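Local structure of DUF3887 domain-containing protein (Ruminococcus gnavus, 4HYZ) at residues E33-S45 with A102-M114. The protein is of unknown function but belongs to the DUF3887 family of the NTF2 clan, whose members pair a curved antiparallel sheet with helices. Numbering follows the deposited sequence. Where two conformers were deposited one is given.
With SO4 (sulfate ion), chain D.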
loop_
_atom_site.group_PDB
_atom_site.type_symbol
_atom_site.label_atom_id
_atom_site.label_comp_id
_atom_site.label_asym_id
_atom_site.label_seq_id
_atom_site.Cartn_x
_atom_site.Cartn_y
_atom_site.Cartn_z
ATOM N N GLU A 33 -14.225 -32.178 1.218
ATOM C CA GLU A 33 -12.950 -32.861 1.036
ATOM C C GLU A 33 -12.106 -32.237 -0.091
ATOM O O GLU A 33 -10.884 -32.160 0.084
ATOM C CB GLU A 33 -13.143 -34.383 0.821
ATOM C CG GLU A 33 -13.731 -35.095 2.043
ATOM C CD GLU A 33 -12.947 -35.088 3.352
ATOM O OE1 GLU A 33 -11.718 -34.850 3.322
ATOM O OE2 GLU A 33 -13.557 -35.378 4.405
ATOM N N SER A 34 -12.737 -31.740 -1.204
ATOM C CA SER A 34 -11.969 -31.080 -2.269
ATOM C C SER A 34 -11.443 -29.749 -1.776
ATOM O O SER A 34 -10.300 -29.408 -2.062
ATOM C CB SER A 34 -12.787 -30.886 -3.527
ATOM O OG SER A 34 -13.090 -32.159 -4.069
ATOM N N TRP A 35 -12.269 -29.019 -0.994
ATOM C CA TRP A 35 -11.903 -27.721 -0.446
ATOM C C TRP A 35 -10.775 -27.900 0.547
ATOM O O TRP A 35 -9.762 -27.216 0.416
ATOM C CB TRP A 35 -13.123 -27.032 0.175
ATOM C CG TRP A 35 -12.821 -25.713 0.833
ATOM C CD1 TRP A 35 -12.638 -24.505 0.222
ATOM C CD2 TRP A 35 -12.711 -25.470 2.245
ATOM N NE1 TRP A 35 -12.434 -23.526 1.165
ATOM C CE2 TRP A 35 -12.493 -24.086 2.417
ATOM C CE3 TRP A 35 -12.785 -26.293 3.383
ATOM C CZ2 TRP A 35 -12.348 -23.502 3.679
ATOM C CZ3 TRP A 35 -12.668 -25.708 4.634
ATOM C CH2 TRP A 35 -12.443 -24.335 4.773
ATOM N N LYS A 36 -10.895 -28.880 1.469
ATOM C CA LYS A 36 -9.845 -29.200 2.457
ATOM C C LYS A 36 -8.497 -29.527 1.764
ATOM O O LYS A 36 -7.452 -29.072 2.224
ATOM C CB LYS A 36 -10.290 -30.377 3.332
ATOM C CG LYS A 36 -9.334 -30.742 4.466
ATOM C CD LYS A 36 -10.008 -31.625 5.536
ATOM C CE LYS A 36 -9.898 -33.104 5.264
ATOM N NZ LYS A 36 -8.535 -33.642 5.529
ATOM N N SER A 37 -8.535 -30.274 0.650
ATOM C CA SER A 37 -7.361 -30.711 -0.110
ATOM C C SER A 37 -6.572 -29.530 -0.718
ATOM O O SER A 37 -5.423 -29.723 -1.130
ATOM C CB SER A 37 -7.760 -31.694 -1.213
ATOM O OG SER A 37 -8.239 -31.014 -2.368
ATOM N N ARG A 38 -7.184 -28.325 -0.777
ATOM C CA ARG A 38 -6.535 -27.134 -1.337
ATOM C C ARG A 38 -5.660 -26.397 -0.282
ATOM O O ARG A 38 -4.901 -25.500 -0.634
ATOM C CB ARG A 38 -7.582 -26.215 -1.979
ATOM C CG ARG A 38 -8.078 -26.749 -3.350
ATOM C CD ARG A 38 -6.961 -26.745 -4.410
ATOM N NE ARG A 38 -6.309 -25.430 -4.406
ATOM C CZ ARG A 38 -5.046 -25.165 -4.091
ATOM N NH1 ARG A 38 -4.158 -26.150 -3.963
ATOM N NH2 ARG A 38 -4.638 -23.915 -3.983
ATOM N N PHE A 39 -5.728 -26.812 0.996
ATOM C CA PHE A 39 -4.922 -26.241 2.081
ATOM C C PHE A 39 -3.587 -26.949 2.157
ATOM O O PHE A 39 -3.492 -28.120 1.760
ATOM C CB PHE A 39 -5.661 -26.345 3.440
ATOM C CG PHE A 39 -6.741 -25.300 3.601
ATOM C CD1 PHE A 39 -7.964 -25.433 2.947
ATOM C CD2 PHE A 39 -6.512 -24.151 4.348
ATOM C CE1 PHE A 39 -8.948 -24.441 3.066
ATOM C CE2 PHE A 39 -7.497 -23.159 4.467
ATOM C CZ PHE A 39 -8.709 -23.313 3.837
ATOM N N THR A 40 -2.542 -26.250 2.660
ATOM C CA THR A 40 -1.230 -26.875 2.879
ATOM C C THR A 40 -1.437 -28.170 3.702
ATOM O O THR A 40 -2.303 -28.179 4.583
ATOM C CB THR A 40 -0.268 -25.933 3.619
ATOM O OG1 THR A 40 -0.653 -25.851 4.993
ATOM C CG2 THR A 40 -0.218 -24.542 3.016
ATOM N N LYS A 41 -0.668 -29.235 3.410
ATOM C CA LYS A 41 -0.764 -30.522 4.096
ATOM C C LYS A 41 -0.828 -30.360 5.627
ATOM O O LYS A 41 -1.694 -30.966 6.262
ATOM C CB LYS A 41 0.428 -31.441 3.724
ATOM C CG LYS A 41 0.530 -31.794 2.228
ATOM C CD LYS A 41 1.821 -32.552 1.912
ATOM C CE LYS A 41 1.974 -32.903 0.447
ATOM N NZ LYS A 41 3.130 -33.815 0.208
ATOM N N ASP A 42 0.043 -29.482 6.199
ATOM C CA ASP A 42 0.133 -29.244 7.634
ATOM C C ASP A 42 -1.118 -28.568 8.244
ATOM O O ASP A 42 -1.323 -28.694 9.443
ATOM C CB ASP A 42 1.395 -28.420 7.944
ATOM C CG ASP A 42 2.007 -28.717 9.298
ATOM O OD1 ASP A 42 2.374 -29.901 9.548
ATOM O OD2 ASP A 42 2.136 -27.772 10.105
ATOM N N LEU A 43 -1.944 -27.865 7.464
ATOM C CA LEU A 43 -3.132 -27.211 8.041
ATOM C C LEU A 43 -4.453 -27.984 7.813
ATOM O O LEU A 43 -5.452 -27.617 8.430
ATOM C CB LEU A 43 -3.299 -25.778 7.508
ATOM C CG LEU A 43 -2.237 -24.760 7.920
ATOM C CD1 LEU A 43 -2.315 -23.551 7.048
ATOM C CD2 LEU A 43 -2.377 -24.357 9.392
ATOM N N GLN A 44 -4.478 -28.998 6.923
ATOM C CA GLN A 44 -5.702 -29.743 6.594
ATOM C C GLN A 44 -6.358 -30.317 7.854
ATOM O O GLN A 44 -7.566 -30.139 8.054
ATOM C CB GLN A 44 -5.423 -30.857 5.572
ATOM C CG GLN A 44 -5.120 -30.326 4.178
ATOM C CD GLN A 44 -4.945 -31.410 3.155
ATOM O OE1 GLN A 44 -5.475 -32.523 3.284
ATOM N NE2 GLN A 44 -4.257 -31.086 2.070
ATOM N N SER A 45 -5.530 -30.958 8.720
ATOM C CA SER A 45 -6.014 -31.582 9.949
ATOM C C SER A 45 -6.542 -30.547 10.964
ATOM O O SER A 45 -7.239 -30.932 11.894
ATOM C CB SER A 45 -4.940 -32.469 10.563
ATOM O OG SER A 45 -4.850 -33.701 9.862
ATOM N N ALA A 102 -5.130 -16.576 1.489
ATOM C CA ALA A 102 -3.684 -16.482 1.619
ATOM C C ALA A 102 -3.071 -17.807 1.237
ATOM O O ALA A 102 -3.648 -18.859 1.505
ATOM C CB ALA A 102 -3.285 -16.061 3.036
ATOM N N TYR A 103 -1.902 -17.748 0.613
ATOM C CA TYR A 103 -1.190 -18.903 0.095
ATOM C C TYR A 103 0.223 -18.975 0.579
ATOM O O TYR A 103 0.878 -17.943 0.773
ATOM C CB TYR A 103 -1.143 -18.811 -1.460
ATOM C CG TYR A 103 -2.507 -18.955 -2.107
ATOM C CD1 TYR A 103 -3.075 -20.211 -2.311
ATOM C CD2 TYR A 103 -3.246 -17.830 -2.490
ATOM C CE1 TYR A 103 -4.327 -20.351 -2.913
ATOM C CE2 TYR A 103 -4.492 -17.960 -3.110
ATOM C CZ TYR A 103 -5.034 -19.226 -3.304
ATOM O OH TYR A 103 -6.277 -19.393 -3.859
ATOM N N ASP A 104 0.744 -20.202 0.636
ATOM C CA ASP A 104 2.171 -20.377 0.834
ATOM C C ASP A 104 2.802 -20.350 -0.586
ATOM O O ASP A 104 2.065 -20.253 -1.597
ATOM C CB ASP A 104 2.490 -21.647 1.651
ATOM C CG ASP A 104 2.189 -22.992 1.014
ATOM O OD1 ASP A 104 1.745 -23.023 -0.164
ATOM O OD2 ASP A 104 2.471 -24.008 1.649
ATOM N N GLU A 105 4.140 -20.420 -0.678
ATOM C CA GLU A 105 4.818 -20.332 -1.977
ATOM C C GLU A 105 4.448 -21.498 -2.915
ATOM O O GLU A 105 4.547 -21.327 -4.135
ATOM C CB GLU A 105 6.348 -20.248 -1.802
ATOM C CG GLU A 105 6.818 -18.899 -1.268
ATOM C CD GLU A 105 7.044 -17.780 -2.271
ATOM O OE1 GLU A 105 6.727 -17.974 -3.466
ATOM O OE2 GLU A 105 7.489 -16.685 -1.850
ATOM N N ASP A 106 4.015 -22.661 -2.354
ATOM C CA ASP A 106 3.567 -23.814 -3.162
ATOM C C ASP A 106 2.147 -23.615 -3.681
ATOM O O ASP A 106 1.601 -24.508 -4.320
ATOM C CB ASP A 106 3.673 -25.133 -2.381
ATOM C CG ASP A 106 5.105 -25.583 -2.162
ATOM O OD1 ASP A 106 6.016 -25.006 -2.795
ATOM O OD2 ASP A 106 5.317 -26.516 -1.363
HETATM N N MSE A 107 1.532 -22.450 -3.386
HETATM C CA MSE A 107 0.194 -22.052 -3.871
HETATM C C MSE A 107 -0.928 -22.919 -3.294
HETATM O O MSE A 107 -1.986 -23.139 -3.932
HETATM C CB MSE A 107 0.148 -21.983 -5.417
HETATM C CG MSE A 107 0.920 -20.746 -5.961
HETATM SE SE MSE A 107 0.284 -19.046 -5.229
HETATM C CE MSE A 107 -1.601 -19.095 -5.717
ATOM N N ASN A 108 -0.732 -23.314 -2.027
ATOM C CA ASN A 108 -1.778 -24.022 -1.271
ATOM C C ASN A 108 -2.300 -23.054 -0.214
ATOM O O ASN A 108 -1.552 -22.216 0.240
ATOM C CB ASN A 108 -1.241 -25.299 -0.685
ATOM C CG ASN A 108 -0.813 -26.250 -1.770
ATOM O OD1 ASN A 108 -1.527 -26.489 -2.740
ATOM N ND2 ASN A 108 0.344 -26.841 -1.620
ATOM N N LEU A 109 -3.570 -23.130 0.142
ATOM C CA LEU A 109 -4.155 -22.188 1.105
ATOM C C LEU A 109 -3.597 -22.306 2.524
ATOM O O LEU A 109 -3.375 -23.402 3.034
ATOM C CB LEU A 109 -5.680 -22.367 1.178
ATOM C CG LEU A 109 -6.484 -22.018 -0.078
ATOM C CD1 LEU A 109 -7.900 -22.647 0.012
ATOM C CD2 LEU A 109 -6.569 -20.497 -0.277
ATOM N N VAL A 110 -3.431 -21.146 3.179
ATOM C CA VAL A 110 -3.070 -21.108 4.599
ATOM C C VAL A 110 -4.229 -20.431 5.335
ATOM O O VAL A 110 -4.310 -20.487 6.558
ATOM C CB VAL A 110 -1.702 -20.439 4.918
ATOM C CG1 VAL A 110 -0.542 -21.258 4.356
ATOM C CG2 VAL A 110 -1.648 -18.997 4.420
ATOM N N SER A 111 -5.124 -19.791 4.572
ATOM C CA SER A 111 -6.248 -19.015 5.120
ATOM C C SER A 111 -7.308 -18.806 4.049
ATOM O O SER A 111 -6.988 -18.575 2.885
ATOM C CB SER A 111 -5.748 -17.660 5.634
ATOM O OG SER A 111 -6.811 -16.932 6.220
ATOM N N PHE A 112 -8.564 -18.864 4.454
ATOM C CA PHE A 112 -9.706 -18.686 3.560
ATOM C C PHE A 112 -10.813 -18.075 4.373
ATOM O O PHE A 112 -11.307 -18.731 5.287
ATOM C CB PHE A 112 -10.141 -20.039 2.933
ATOM C CG PHE A 112 -11.260 -19.945 1.905
ATOM C CD1 PHE A 112 -12.584 -19.780 2.303
ATOM C CD2 PHE A 112 -10.993 -20.083 0.547
ATOM C CE1 PHE A 112 -13.611 -19.705 1.362
ATOM C CE2 PHE A 112 -12.025 -20.007 -0.396
ATOM C CZ PHE A 112 -13.320 -19.785 0.018
ATOM N N THR A 113 -11.212 -16.840 4.048
ATOM C CA THR A 113 -12.270 -16.129 4.792
ATOM C C THR A 113 -13.222 -15.429 3.826
ATOM O O THR A 113 -12.791 -14.755 2.888
ATOM C CB THR A 113 -11.632 -15.139 5.786
ATOM O OG1 THR A 113 -11.008 -15.900 6.814
ATOM C CG2 THR A 113 -12.633 -14.204 6.422
HETATM N N MSE A 114 -14.510 -15.582 4.081
HETATM C CA MSE A 114 -15.564 -14.938 3.321
HETATM C C MSE A 114 -15.798 -13.533 3.849
HETATM O O MSE A 114 -15.757 -13.339 5.084
HETATM O OXT MSE A 114 -16.101 -12.645 3.031
HETATM C CB MSE A 114 -16.839 -15.748 3.420
HETATM C CG MSE A 114 -17.791 -15.434 2.325
HETATM SE SE MSE A 114 -19.558 -15.798 2.894
HETATM C CE MSE A 114 -20.359 -15.763 1.107
HETATM S S SO4 D . 2.540 -27.492 0.983
HETATM O O1 SO4 D . 3.457 -27.220 2.081
HETATM O O2 SO4 D . 3.328 -27.965 -0.161
HETATM O O3 SO4 D . 1.508 -28.526 1.419
HETATM O O4 SO4 D . 1.887 -26.278 0.576
#
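F39 and L109 form a single beta bridge that ties the loop after helix 32-36 to 109-113, an edge strand of the antiparallel sheet within this chain, in an NTF2-like fold. L109 N donates to R38 O at 2.8 Å, and T40 N returns a bond to L109 O at 3.0 Å. Beside this bridge the apolar residues interlock: phenylalanine suits position F39 because its flat face takes CB of L109, a CH-pi contact 3.8 Å from the centroid, while F39 CZ abuts F112 CB. W35, its indole anti to the backbone N (chi1 177°), directs its NE1 edge onto the F112 face in a T-shaped stack with planes at 88°; NE1 is buried and has no hydrogen-bond partner in the model. The long, bent chain of R38 suits the polar flank, because its flat guanidinium can serve two acceptors from its edge: NH2 donates to M107 O at 2.8 Å and NH1 to N108 OD1 at 2.9 Å. A salt bridge from NE to D23 of helix 13-28, which also bonds the Y103 hydroxyl, probably fixes its orientation. A leucine in its place would probably leave the M107 carbonyl without this donor, strip D23 of its salt bridge and let the N108 amide turn more freely. Asparagine suits N108 by using both amide ends: OD1 accepts from R38, and ND2 donates almost straight (179°) to O4 of a sulfate, probably from the crystallisation liquor, at 2.7 Å.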